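Local atomic coordinates of sugar ABC transporter, sugar-binding protein (Streptococcus pneumoniae, PDB entry 2HEU), a protein that probably binds sugars outside the cell and delivers them to an ABC transporter for uptake, as solute-binding proteins of this kind do. Residues A[61-66]-A[81-86]; A[77-82]-A[119-124]. One frame throughout, in Å; residues are numbered along the deposited sequence.

Contact 1 (A[61-66]-A[81-86]); sequences VLKTRV and SIELQE
Two neighbouring helices of the α/β part of this solute-binding protein, 58-67 and 82-89, are bridged at the surface by a single pair of opposite charges, Lys63 and Glu83. These two residues are also where the backbones come nearest, with 8.1 Å between Lys63 CA and Glu83 CA, so the side chains have to span the gap. Lys63 does it with an extended chain that reaches across to the carboxylate and passes it obliquely. Its methylene, not its amine, makes the closest approach: Lys63 CE lies 3.2 Å from Glu83 OE2. The amine stands farther off, Lys63 NZ to Glu83 OE2 being 3.8 Å, a long salt bridge with no hydrogen bond. Lys63 NZ has a stronger partner in its own helix, the carboxylate of Glu60, so the ammonium is shared between two acids and the pull of Glu83 is probably the lesser.

Glu83 meets the lysine with a bent chain. Its first torsion (chi1 -68°) sets CG beside the backbone N, where Glu83 CG lies 4.1 Å from Lys63 CE; the bend at chi2 (70°) then turns the carboxylate so that OE2 faces the lysine. Beside this polar bridge Trp87, one turn farther along helix 82-89, touches Leu62, Lys63 and Val66, adding apolar packing between the helices.

The glutamate's helix starts at an N-cap serine. Ser81 OG accepts from Leu84 N at 3.1 Å, with a fairly straight N-H...O angle of 163°, occupying an amide that the first turn leaves without a backbone acceptor. The arrangement is that of a solvent-side ion pair between two helices that follow successive strands of an α/β domain, here joined through strand 74-76.

Contact 2 (A[77-82]-A[119-124]); sequences IYPQSI and VYNVPF
Asn121 packs its amide against Ile77 and Pro79, joining the loop after strand 74-76 to segment 119-124, which carries edge strand 122-123 of the mixed five-stranded sheet. Strand 295-298 lies between the two in the sheet, so the asparagine reaches past it.

The polar link is slight. Asn121 ND2 gives a weak hydrogen bond to Ile77 O, 3.2 Å long and bent to 131° at the hydrogen. The stronger partner of this amide nitrogen is Ser297 OG, on the intervening strand, so ND2 serves both neighbours.

The apolar contacts fall at the two ends of the amide. With its CG anti to the backbone N (chi1 180°), Asn121 points its amide at the loop; its side chain crosses the proline ring at about a right angle, and Asn121 OD1 rests 3.5 Å from Pro79 CB. No hydrogen-bonding partner for this buried oxygen appears anywhere in the model, which probably costs some stability. At the nitrogen, Ile77 CG2 comes within 3.5 Å of Asn121 ND2.

Within the loop, a type I turn runs from Tyr78 to Ser81 and carries Pro79 at its second position. The carbonyl of the turn's first residue is gripped twice: Tyr78 O accepts from Ser81 N at 3.0 Å and from Ser81 OG at 2.7 Å, the hydroxyl arriving nearly end-on to the carbonyl.

In the fold
Contact 1 (61-66 with 81-86) is a surface meeting of two helices, whereas contact 2 (77-82 with 119-124) is buried, and its three touching residues are all enclosed. Their chemistry follows: a long ion pair between two partly exposed side chains, against a neutral amide set among a proline, an isoleucine and a backbone carbonyl within. The two share Ser81 and Ile82 and lie about 11 Å apart, centre to centre. Ser81 stands where the turn of contact 2 passes into the helix of contact 1. Leu84 on that helix packs on Ile77, with Leu84 CA 3.7 Å from Ile77 CD1, joining the buried side of helix 82-89 to the loop that follows strand 74-76.

Contact 1 (A[61-66]-A[81-86])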
# COMPACT_ATOMS: atom_id res chain seq x y z
N VAL A 61 14.19 -9.23 -12.22
CA VAL A 61 14.06 -10.07 -13.42
C VAL A 61 13.21 -9.28 -14.45
O VAL A 61 13.51 -9.30 -15.64
CB VAL A 61 13.46 -11.44 -13.07
CG1 VAL A 61 13.09 -12.17 -14.35
CG2 VAL A 61 14.48 -12.26 -12.20
N LEU A 62 12.14 -8.65 -14.06
CA LEU A 62 11.31 -7.89 -14.98
C LEU A 62 12.11 -6.84 -15.66
O LEU A 62 11.98 -6.61 -16.86
CB LEU A 62 10.09 -7.37 -14.29
CG LEU A 62 9.06 -6.67 -15.15
CD1 LEU A 62 8.48 -7.61 -16.20
CD2 LEU A 62 7.94 -6.11 -14.26
N LYS A 63 12.94 -6.09 -14.91
CA LYS A 63 13.79 -5.09 -15.51
C LYS A 63 14.68 -5.70 -16.56
O LYS A 63 14.84 -5.14 -17.67
CB LYS A 63 14.60 -4.35 -14.48
CG LYS A 63 13.82 -3.51 -13.50
CD LYS A 63 14.66 -2.90 -12.44
CE LYS A 63 13.94 -2.20 -11.32
NZ LYS A 63 14.95 -1.95 -10.23
N THR A 64 15.30 -6.82 -16.27
CA THR A 64 16.23 -7.49 -17.21
C THR A 64 15.48 -7.85 -18.45
O THR A 64 15.98 -7.68 -19.59
CB THR A 64 16.86 -8.68 -16.56
OG1 THR A 64 17.67 -8.24 -15.43
CG2 THR A 64 17.71 -9.50 -17.54
N ARG A 65 14.27 -8.42 -18.27
CA ARG A 65 13.49 -8.93 -19.38
C ARG A 65 13.01 -7.77 -20.26
O ARG A 65 13.03 -7.88 -21.47
CB ARG A 65 12.38 -9.87 -18.94
CG ARG A 65 12.88 -11.17 -18.31
CD ARG A 65 11.81 -12.13 -18.02
NE ARG A 65 10.97 -12.44 -19.17
CZ ARG A 65 9.83 -13.05 -19.12
NH1 ARG A 65 9.42 -13.59 -17.98
NH2 ARG A 65 9.12 -13.23 -20.22
N VAL A 66 12.55 -6.68 -19.63
CA VAL A 66 12.08 -5.58 -20.43
C VAL A 66 13.21 -4.99 -21.24
O VAL A 66 13.07 -4.68 -22.44
CB VAL A 66 11.42 -4.47 -19.56
CG1 VAL A 66 11.15 -3.20 -20.34
CG2 VAL A 66 10.18 -5.01 -18.98
N SER A 81 5.10 2.48 -9.36
CA SER A 81 6.53 2.36 -9.58
C SER A 81 7.03 3.25 -10.68
O SER A 81 6.33 3.55 -11.65
CB SER A 81 6.92 0.93 -9.87
OG SER A 81 6.41 0.44 -11.11
N ILE A 82 8.30 3.63 -10.57
CA ILE A 82 8.93 4.43 -11.63
C ILE A 82 9.00 3.58 -12.89
O ILE A 82 8.89 4.12 -13.99
CB ILE A 82 10.36 4.88 -11.16
CG1 ILE A 82 10.24 5.72 -9.85
CG2 ILE A 82 11.03 5.70 -12.26
CD1 ILE A 82 9.14 6.82 -9.84
N GLU A 83 9.18 2.28 -12.76
CA GLU A 83 9.21 1.42 -13.93
C GLU A 83 7.90 1.48 -14.70
O GLU A 83 7.93 1.53 -15.92
CB GLU A 83 9.56 -0.03 -13.61
CG GLU A 83 10.94 -0.20 -13.17
CD GLU A 83 11.26 0.36 -11.81
OE1 GLU A 83 10.34 0.46 -10.90
OE2 GLU A 83 12.50 0.61 -11.66
N LEU A 84 6.75 1.37 -14.04
CA LEU A 84 5.50 1.46 -14.73
C LEU A 84 5.47 2.81 -15.46
O LEU A 84 5.10 2.87 -16.63
CB LEU A 84 4.34 1.24 -13.77
CG LEU A 84 2.92 1.30 -14.39
CD1 LEU A 84 2.46 2.68 -14.54
CD2 LEU A 84 2.79 0.52 -15.76
N GLN A 85 5.82 3.89 -14.76
CA GLN A 85 5.73 5.21 -15.39
C GLN A 85 6.57 5.31 -16.64
O GLN A 85 6.13 5.71 -17.73
CB GLN A 85 6.21 6.26 -14.40
CG GLN A 85 5.25 6.36 -13.24
CD GLN A 85 5.81 7.16 -12.10
OE1 GLN A 85 5.37 7.04 -10.96
NE2 GLN A 85 6.84 7.90 -12.36
N GLU A 86 7.81 4.93 -16.48
CA GLU A 86 8.78 5.11 -17.56
C GLU A 86 8.51 4.15 -18.72
O GLU A 86 8.64 4.52 -19.89
CB GLU A 86 10.19 5.07 -17.07
CG GLU A 86 10.49 6.25 -16.12
CD GLU A 86 10.31 7.62 -16.77
OE1 GLU A 86 10.74 7.80 -17.93
OE2 GLU A 86 9.62 8.47 -16.19

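Contact 2 (A[77-82]-A[119-124])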
# COMPACT_ATOMS: atom_id res chain seq x y z
N ILE A 77 2.64 -5.54 -12.23
CA ILE A 77 3.60 -4.46 -12.00
C ILE A 77 2.91 -3.47 -11.10
O ILE A 77 1.72 -3.16 -11.30
CB ILE A 77 4.08 -3.86 -13.36
CG1 ILE A 77 5.11 -2.77 -13.07
CG2 ILE A 77 2.94 -3.37 -14.21
CD1 ILE A 77 5.77 -2.22 -14.40
N TYR A 78 3.62 -2.95 -10.12
CA TYR A 78 3.00 -2.06 -9.15
C TYR A 78 2.92 -0.69 -9.79
O TYR A 78 3.91 -0.11 -10.26
CB TYR A 78 3.84 -2.07 -7.86
CG TYR A 78 3.96 -3.42 -7.27
CD1 TYR A 78 2.82 -4.13 -6.86
CD2 TYR A 78 5.16 -4.07 -7.13
CE1 TYR A 78 2.88 -5.39 -6.37
CE2 TYR A 78 5.27 -5.35 -6.57
CZ TYR A 78 4.13 -6.05 -6.23
OH TYR A 78 4.20 -7.27 -5.71
N PRO A 79 1.70 -0.12 -9.85
CA PRO A 79 1.48 1.01 -10.74
C PRO A 79 2.06 2.31 -10.25
O PRO A 79 2.19 3.26 -11.07
CB PRO A 79 -0.03 1.04 -10.95
CG PRO A 79 -0.57 0.44 -9.69
CD PRO A 79 0.43 -0.68 -9.31
N GLN A 80 2.42 2.42 -8.98
CA GLN A 80 3.14 3.59 -8.46
C GLN A 80 4.57 3.59 -8.86
O GLN A 80 5.26 4.61 -8.63
CB GLN A 80 3.02 3.71 -6.96
CG GLN A 80 3.90 2.78 -6.20
CD GLN A 80 3.21 1.47 -5.92
OE1 GLN A 80 2.31 0.94 -6.70
NE2 GLN A 80 3.39 0.95 -4.73
N SER A 81 5.10 2.48 -9.36
CA SER A 81 6.53 2.36 -9.58
C SER A 81 7.03 3.25 -10.68
O SER A 81 6.33 3.55 -11.65
CB SER A 81 6.92 0.93 -9.87
OG SER A 81 6.41 0.44 -11.11
N ILE A 82 8.30 3.63 -10.57
CA ILE A 82 8.93 4.43 -11.63
C ILE A 82 9.00 3.58 -12.89
O ILE A 82 8.89 4.12 -13.99
CB ILE A 82 10.36 4.88 -11.16
CG1 ILE A 82 10.24 5.72 -9.85
CG2 ILE A 82 11.03 5.70 -12.26
CD1 ILE A 82 9.14 6.82 -9.84
N VAL A 119 -4.40 5.27 -19.27
CA VAL A 119 -4.29 4.23 -18.30
C VAL A 119 -3.64 3.00 -18.90
O VAL A 119 -4.05 2.48 -19.91
CB VAL A 119 -5.71 3.87 -17.74
CG1 VAL A 119 -5.67 2.61 -16.89
CG2 VAL A 119 -6.29 5.05 -17.02
N TYR A 120 -2.60 2.49 -18.19
CA TYR A 120 -1.85 1.36 -18.60
C TYR A 120 -1.89 0.20 -17.66
O TYR A 120 -1.15 -0.79 -17.89
CB TYR A 120 -0.36 1.78 -18.83
CG TYR A 120 -0.16 2.79 -19.95
CD1 TYR A 120 -0.06 2.36 -21.29
CD2 TYR A 120 -0.14 4.14 -19.70
CE1 TYR A 120 0.14 3.24 -22.35
CE2 TYR A 120 0.03 5.01 -20.74
CZ TYR A 120 0.12 4.58 -22.06
OH TYR A 120 0.34 5.46 -23.09
N ASN A 121 -2.67 0.27 -16.59
CA ASN A 121 -2.63 -0.77 -15.57
C ASN A 121 -3.99 -0.88 -14.96
O ASN A 121 -4.64 0.18 -14.71
CB ASN A 121 -1.55 -0.42 -14.54
CG ASN A 121 -1.39 -1.38 -13.43
OD1 ASN A 121 -2.12 -1.36 -12.46
ND2 ASN A 121 -0.36 -2.26 -13.57
N VAL A 122 -4.46 -2.07 -14.69
CA VAL A 122 -5.71 -2.34 -13.95
C VAL A 122 -5.36 -2.65 -12.50
O VAL A 122 -4.78 -3.73 -12.23
CB VAL A 122 -6.50 -3.55 -14.53
CG1 VAL A 122 -7.75 -3.74 -13.80
CG2 VAL A 122 -6.73 -3.29 -16.06
N PRO A 123 -5.62 -1.73 -11.58
CA PRO A 123 -5.37 -2.07 -10.16
C PRO A 123 -6.60 -2.82 -9.66
O PRO A 123 -7.67 -2.23 -9.53
CB PRO A 123 -5.09 -0.70 -9.47
CG PRO A 123 -5.20 0.36 -10.63
CD PRO A 123 -5.99 -0.30 -11.70
N PHE A 124 -6.48 -4.12 -9.48
CA PHE A 124 -7.55 -4.95 -8.91
C PHE A 124 -7.62 -4.77 -7.43
O PHE A 124 -8.73 -4.75 -6.88
CB PHE A 124 -7.29 -6.45 -9.22
CG PHE A 124 -7.28 -6.77 -10.67
CD1 PHE A 124 -8.44 -7.06 -11.31
CD2 PHE A 124 -6.10 -6.78 -11.44
CE1 PHE A 124 -8.47 -7.38 -12.66
CE2 PHE A 124 -6.11 -7.07 -12.76
CZ PHE A 124 -7.29 -7.37 -13.37